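Local coordinates for LPXTG cell wall surface protein (Streptococcus gordonii, PDB 4IGB), which is a peptidoglycan-anchored surface protein whose N-terminal adhesin-like region, the part held here, probably mediates attachment of the streptococcus to host ligands, at residues B[48-60]-B[155-168]. Residues are numbered along the deposited sequence; the frame is centred on the assembly and turned at random.
Sequences DQFHLSNPHYEYL and VPYVDANHDYIMNK
His56 and Tyr57 pair with Val158 and Tyr157 in a two-stranded antiparallel sheet beside strand 47-53, the edge strand of the six-stranded antiparallel sheet of the N-terminal domain; side chains hold the loop 159-168 to that strand. Two backbone bonds close the His56–Val158 pair, the straighter from His56 N to Val158 O (2.8 Å). Beyond it, Glu58 N reaches Pro156 O, and Asn167 ND2 donates to Glu58 O at 2.9 Å, tilted 33° from the plane of that carbonyl. A water bridges Glu58 O and Asn167 OD1.

Aromatic contacts sit at both ends. The Phe50 ring lies in an offset stack on His162, centroids 4.1 Å apart and planes 17° apart; its CG is wedged between the backbone N and carbonyl carbon (chi1 56°), which turns the ring toward the loop. His162 is steadied from its edge, where ND1 donates to Asp159 OD1 in the ring plane. Tyr57 turns its edge toward the face of Tyr157 in an offset edge-to-face pair; the Tyr157 hydroxyl bonds to Glu151, while Val155 CG1 covers one face of Tyr57 in a CH-pi contact.

Between the two aromatic groups, Leu52 CD2 meets Tyr157 CB. On the His56/Val158 face of the two-stranded sheet, at the margin, Val158 CG2 packs on Leu60 CB at 4.0 Å. At the far end of strand 47-53, Tyr164 OH donates to the syn lone pair of Asp48 OD2 at 2.7 Å.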
loop_
_atom_site.group_PDB
_atom_site.type_symbol
_atom_site.label_atom_id
_atom_site.label_comp_id
_atom_site.label_asym_id
_atom_site.label_seq_id
_atom_site.Cartn_x
_atom_site.Cartn_y
_atom_site.Cartn_z
ATOM N N ASP B 48 -22.051 15.944 -5.240
ATOM C CA ASP B 48 -22.872 16.275 -4.083
ATOM C C ASP B 48 -22.251 15.602 -2.866
ATOM O O ASP B 48 -22.282 14.379 -2.742
ATOM C CB ASP B 48 -24.287 15.750 -4.311
ATOM C CG ASP B 48 -25.259 16.197 -3.246
ATOM O OD1 ASP B 48 -25.062 17.265 -2.647
ATOM O OD2 ASP B 48 -26.240 15.475 -3.010
ATOM N N GLN B 49 -21.676 16.407 -1.980
ATOM C CA GLN B 49 -21.047 15.895 -0.771
ATOM C C GLN B 49 -21.876 16.262 0.451
ATOM O O GLN B 49 -22.309 17.404 0.596
ATOM C CB GLN B 49 -19.627 16.451 -0.632
ATOM C CG GLN B 49 -18.929 16.079 0.666
ATOM C CD GLN B 49 -17.619 16.819 0.854
ATOM O OE1 GLN B 49 -17.222 17.623 0.013
ATOM N NE2 GLN B 49 -16.940 16.552 1.963
ATOM N N PHE B 50 -22.099 15.289 1.328
ATOM C CA PHE B 50 -22.869 15.528 2.542
ATOM C C PHE B 50 -22.586 14.480 3.614
ATOM O O PHE B 50 -22.250 13.336 3.309
ATOM C CB PHE B 50 -24.367 15.579 2.232
ATOM C CG PHE B 50 -24.885 14.357 1.530
ATOM C CD1 PHE B 50 -25.326 13.262 2.252
ATOM C CD2 PHE B 50 -24.937 14.308 0.148
ATOM C CE1 PHE B 50 -25.804 12.139 1.608
ATOM C CE2 PHE B 50 -25.416 13.187 -0.501
ATOM C CZ PHE B 50 -25.850 12.102 0.230
ATOM N N HIS B 51 -22.723 14.886 4.870
ATOM C CA HIS B 51 -22.513 13.985 5.993
ATOM C C HIS B 51 -23.788 13.210 6.297
ATOM O O HIS B 51 -24.886 13.756 6.237
ATOM C CB HIS B 51 -22.067 14.769 7.228
ATOM C CG HIS B 51 -21.752 13.907 8.411
ATOM N ND1 HIS B 51 -20.462 13.614 8.796
ATOM C CD2 HIS B 51 -22.560 13.274 9.294
ATOM C CE1 HIS B 51 -20.489 12.839 9.865
ATOM N NE2 HIS B 51 -21.749 12.617 10.188
ATOM N N LEU B 52 -23.631 11.932 6.620
ATOM C CA LEU B 52 -24.763 11.079 6.954
ATOM C C LEU B 52 -24.554 10.447 8.321
ATOM O O LEU B 52 -23.484 9.909 8.605
ATOM C CB LEU B 52 -24.940 9.990 5.894
ATOM C CG LEU B 52 -26.254 9.987 5.113
ATOM C CD1 LEU B 52 -26.715 11.405 4.824
ATOM C CD2 LEU B 52 -26.106 9.194 3.825
ATOM N N SER B 53 -25.572 10.513 9.172
ATOM C CA SER B 53 -25.467 9.920 10.501
ATOM C C SER B 53 -26.403 8.708 10.611
ATOM O O SER B 53 -27.611 8.839 10.475
ATOM C CB SER B 53 -25.805 10.960 11.569
ATOM O OG SER B 53 -25.639 10.416 12.865
ATOM N N ASN B 54 -25.841 7.533 10.855
ATOM C CA ASN B 54 -26.614 6.297 10.822
ATOM C C ASN B 54 -27.382 6.176 9.517
ATOM O O ASN B 54 -28.618 6.189 9.517
ATOM C CB ASN B 54 -27.587 6.218 11.999
ATOM C CG ASN B 54 -26.930 6.548 13.319
ATOM O OD1 ASN B 54 -25.830 6.060 13.625
ATOM N ND2 ASN B 54 -27.592 7.398 14.107
ATOM N N PRO B 55 -26.656 6.079 8.410
ATOM C CA PRO B 55 -27.283 6.023 7.088
ATOM C C PRO B 55 -28.084 4.743 6.883
ATOM O O PRO B 55 -27.746 3.702 7.442
ATOM C CB PRO B 55 -26.084 6.047 6.140
ATOM C CG PRO B 55 -24.991 5.412 6.915
ATOM C CD PRO B 55 -25.210 5.804 8.350
ATOM N N HIS B 56 -29.138 4.831 6.081
ATOM C CA HIS B 56 -29.923 3.662 5.719
ATOM C C HIS B 56 -29.311 3.031 4.476
ATOM O O HIS B 56 -28.965 3.732 3.525
ATOM C CB HIS B 56 -31.378 4.049 5.462
ATOM C CG HIS B 56 -32.093 4.542 6.680
ATOM N ND1 HIS B 56 -32.882 3.726 7.462
ATOM C CD2 HIS B 56 -32.136 5.767 7.254
ATOM C CE1 HIS B 56 -33.381 4.426 8.463
ATOM N NE2 HIS B 56 -32.945 5.669 8.361
ATOM N N TYR B 57 -29.167 1.712 4.488
ATOM C CA TYR B 57 -28.524 1.014 3.383
ATOM C C TYR B 57 -29.432 0.851 2.169
ATOM O O TYR B 57 -30.471 0.196 2.238
ATOM C CB TYR B 57 -28.002 -0.352 3.831
ATOM C CG TYR B 57 -27.293 -1.111 2.732
ATOM C CD1 TYR B 57 -25.944 -0.904 2.479
ATOM C CD2 TYR B 57 -27.974 -2.027 1.943
ATOM C CE1 TYR B 57 -25.294 -1.591 1.475
ATOM C CE2 TYR B 57 -27.331 -2.719 0.937
ATOM C CZ TYR B 57 -25.991 -2.497 0.707
ATOM O OH TYR B 57 -25.346 -3.184 -0.294
ATOM N N GLU B 58 -29.021 1.449 1.056
ATOM C CA GLU B 58 -29.710 1.282 -0.230
ATOM C C GLU B 58 -31.061 2.008 -0.388
ATOM O O GLU B 58 -31.307 2.657 -1.415
ATOM C CB GLU B 58 -29.867 -0.204 -0.596
ATOM C CG GLU B 58 -30.568 -0.403 -1.937
ATOM C CD GLU B 58 -30.431 -1.805 -2.482
ATOM O OE1 GLU B 58 -30.182 -2.737 -1.688
ATOM O OE2 GLU B 58 -30.561 -1.968 -3.714
ATOM N N TYR B 59 -31.928 1.881 0.613
ATOM C CA TYR B 59 -33.252 2.507 0.594
ATOM C C TYR B 59 -33.546 3.155 1.937
ATOM O O TYR B 59 -33.149 2.638 2.973
ATOM C CB TYR B 59 -34.347 1.471 0.314
ATOM C CG TYR B 59 -34.235 0.773 -1.018
ATOM C CD1 TYR B 59 -34.532 1.439 -2.198
ATOM C CD2 TYR B 59 -33.853 -0.563 -1.094
ATOM C CE1 TYR B 59 -34.440 0.804 -3.424
ATOM C CE2 TYR B 59 -33.755 -1.209 -2.318
ATOM C CZ TYR B 59 -34.052 -0.517 -3.481
ATOM O OH TYR B 59 -33.957 -1.149 -4.698
ATOM N N LEU B 60 -34.259 4.275 1.915
ATOM C CA LEU B 60 -34.666 4.934 3.151
ATOM C C LEU B 60 -35.382 3.966 4.090
ATOM O O LEU B 60 -35.136 3.960 5.300
ATOM C CB LEU B 60 -35.566 6.122 2.841
ATOM C CG LEU B 60 -35.989 6.946 4.050
ATOM C CD1 LEU B 60 -34.779 7.275 4.927
ATOM C CD2 LEU B 60 -36.695 8.214 3.587
ATOM N N VAL B 155 -24.353 1.741 -4.490
ATOM C CA VAL B 155 -25.436 1.504 -3.559
ATOM C C VAL B 155 -25.636 2.749 -2.704
ATOM O O VAL B 155 -24.756 3.111 -1.923
ATOM C CB VAL B 155 -25.130 0.322 -2.633
ATOM C CG1 VAL B 155 -26.327 0.048 -1.757
ATOM C CG2 VAL B 155 -24.764 -0.913 -3.451
ATOM N N PRO B 156 -26.792 3.408 -2.837
ATOM C CA PRO B 156 -27.034 4.614 -2.045
ATOM C C PRO B 156 -26.927 4.382 -0.539
ATOM O O PRO B 156 -27.224 3.295 -0.012
ATOM C CB PRO B 156 -28.486 4.973 -2.386
ATOM C CG PRO B 156 -28.756 4.295 -3.673
ATOM C CD PRO B 156 -27.966 3.044 -3.650
ATOM N N TYR B 157 -26.486 5.425 0.148
ATOM C CA TYR B 157 -26.716 5.556 1.576
ATOM C C TYR B 157 -27.564 6.797 1.724
ATOM O O TYR B 157 -27.273 7.817 1.115
ATOM C CB TYR B 157 -25.397 5.696 2.328
ATOM C CG TYR B 157 -24.620 4.411 2.331
ATOM C CD1 TYR B 157 -24.877 3.433 3.284
ATOM C CD2 TYR B 157 -23.659 4.154 1.359
ATOM C CE1 TYR B 157 -24.191 2.246 3.286
ATOM C CE2 TYR B 157 -22.957 2.968 1.355
ATOM C CZ TYR B 157 -23.232 2.012 2.324
ATOM O OH TYR B 157 -22.547 0.816 2.346
ATOM N N VAL B 158 -28.623 6.708 2.512
ATOM C CA VAL B 158 -29.573 7.802 2.577
ATOM C C VAL B 158 -30.109 8.038 3.986
ATOM O O VAL B 158 -30.026 7.172 4.865
ATOM C CB VAL B 158 -30.777 7.569 1.616
ATOM C CG1 VAL B 158 -30.295 7.300 0.196
ATOM C CG2 VAL B 158 -31.644 6.416 2.112
ATOM N N ASP B 159 -30.634 9.240 4.184
ATOM C CA ASP B 159 -31.504 9.530 5.311
ATOM C C ASP B 159 -32.646 10.404 4.813
ATOM O O ASP B 159 -32.730 10.700 3.617
ATOM C CB ASP B 159 -30.744 10.163 6.482
ATOM C CG ASP B 159 -30.175 11.528 6.156
ATOM O OD1 ASP B 159 -30.512 12.101 5.097
ATOM O OD2 ASP B 159 -29.392 12.041 6.983
ATOM N N ALA B 160 -33.528 10.807 5.722
ATOM C CA ALA B 160 -34.739 11.532 5.349
ATOM C C ALA B 160 -34.441 12.803 4.562
ATOM O O ALA B 160 -35.202 13.187 3.683
ATOM C CB ALA B 160 -35.556 11.859 6.590
ATOM N N ASN B 161 -33.334 13.456 4.892
ATOM C CA ASN B 161 -32.974 14.713 4.246
ATOM C C ASN B 161 -32.151 14.523 2.977
ATOM O O ASN B 161 -31.949 15.464 2.212
ATOM C CB ASN B 161 -32.236 15.624 5.228
ATOM C CG ASN B 161 -33.110 16.053 6.389
ATOM O OD1 ASN B 161 -34.337 16.027 6.298
ATOM N ND2 ASN B 161 -32.482 16.448 7.489
ATOM N N HIS B 162 -31.681 13.300 2.757
ATOM C CA HIS B 162 -30.894 12.986 1.572
ATOM C C HIS B 162 -31.387 11.701 0.920
ATOM O O HIS B 162 -30.733 10.662 0.994
ATOM C CB HIS B 162 -29.411 12.869 1.925
ATOM C CG HIS B 162 -28.807 14.146 2.420
ATOM N ND1 HIS B 162 -28.943 14.578 3.721
ATOM C CD2 HIS B 162 -28.066 15.085 1.786
ATOM C CE1 HIS B 162 -28.311 15.728 3.868
ATOM N NE2 HIS B 162 -27.771 16.058 2.710
ATOM N N ASP B 163 -32.549 11.783 0.284
ATOM C CA ASP B 163 -33.152 10.631 -0.368
ATOM C C ASP B 163 -33.399 10.919 -1.844
ATOM O O ASP B 163 -34.500 10.706 -2.349
ATOM C CB ASP B 163 -34.464 10.259 0.323
ATOM C CG ASP B 163 -34.962 8.882 -0.066
ATOM O OD1 ASP B 163 -34.127 8.021 -0.415
ATOM O OD2 ASP B 163 -36.188 8.660 -0.022
ATOM N N TYR B 164 -32.372 11.406 -2.531
ATOM C CA TYR B 164 -32.494 11.719 -3.950
ATOM C C TYR B 164 -31.496 10.940 -4.806
ATOM O O TYR B 164 -31.185 11.335 -5.930
ATOM C CB TYR B 164 -32.372 13.232 -4.193
ATOM C CG TYR B 164 -31.287 13.880 -3.379
ATOM C CD1 TYR B 164 -29.950 13.708 -3.720
ATOM C CD2 TYR B 164 -31.590 14.647 -2.256
ATOM C CE1 TYR B 164 -28.933 14.288 -2.971
ATOM C CE2 TYR B 164 -30.587 15.231 -1.501
ATOM C CZ TYR B 164 -29.254 15.047 -1.866
ATOM O OH TYR B 164 -28.237 15.614 -1.132
ATOM N N ILE B 165 -31.006 9.825 -4.276
ATOM C CA ILE B 165 -30.033 9.007 -4.995
ATOM C C ILE B 165 -30.712 7.897 -5.786
ATOM O O ILE B 165 -31.510 7.140 -5.244
ATOM C CB ILE B 165 -28.999 8.386 -4.048
ATOM C CG1 ILE B 165 -28.511 9.421 -3.028
ATOM C CG2 ILE B 165 -27.823 7.826 -4.846
ATOM C CD1 ILE B 165 -27.673 8.833 -1.915
ATOM N N MET B 166 -30.386 7.798 -7.071
ATOM C CA MET B 166 -30.983 6.791 -7.945
ATOM C C MET B 166 -30.539 5.376 -7.609
ATOM O O MET B 166 -29.355 5.132 -7.369
ATOM C CB MET B 166 -30.618 7.072 -9.401
ATOM C CG MET B 166 -31.164 8.358 -9.931
ATOM S SD MET B 166 -30.748 8.544 -11.679
ATOM C CE MET B 166 -31.561 10.112 -11.981
ATOM N N ASN B 167 -31.494 4.448 -7.607
ATOM C CA ASN B 167 -31.192 3.031 -7.457
ATOM C C ASN B 167 -31.208 2.309 -8.795
ATOM O O ASN B 167 -32.179 2.391 -9.546
ATOM C CB ASN B 167 -32.194 2.353 -6.519
ATOM C CG ASN B 167 -32.089 2.857 -5.102
ATOM O OD1 ASN B 167 -32.752 3.830 -4.726
ATOM N ND2 ASN B 167 -31.261 2.190 -4.297
ATOM N N LYS B 168 -30.130 1.598 -9.085
ATOM C CA LYS B 168 -30.107 0.720 -10.243
ATOM C C LYS B 168 -30.393 1.472 -11.523
ATOM O O LYS B 168 -31.077 0.954 -12.406
ATOM C CB LYS B 168 -31.130 -0.407 -10.076
ATOM C CG LYS B 168 -30.889 -1.278 -8.862
ATOM C CD LYS B 168 -32.086 -2.191 -8.603
ATOM C CE LYS B 168 -31.890 -3.017 -7.351
ATOM N NZ LYS B 168 -33.121 -3.790 -7.036
HETATM O O HOH W 1 -32.553 4.945 -2.169
HETATM O O HOH W 2 -29.828 0.265 -5.524
HETATM O O HOH W 3 -34.748 5.391 -0.832
#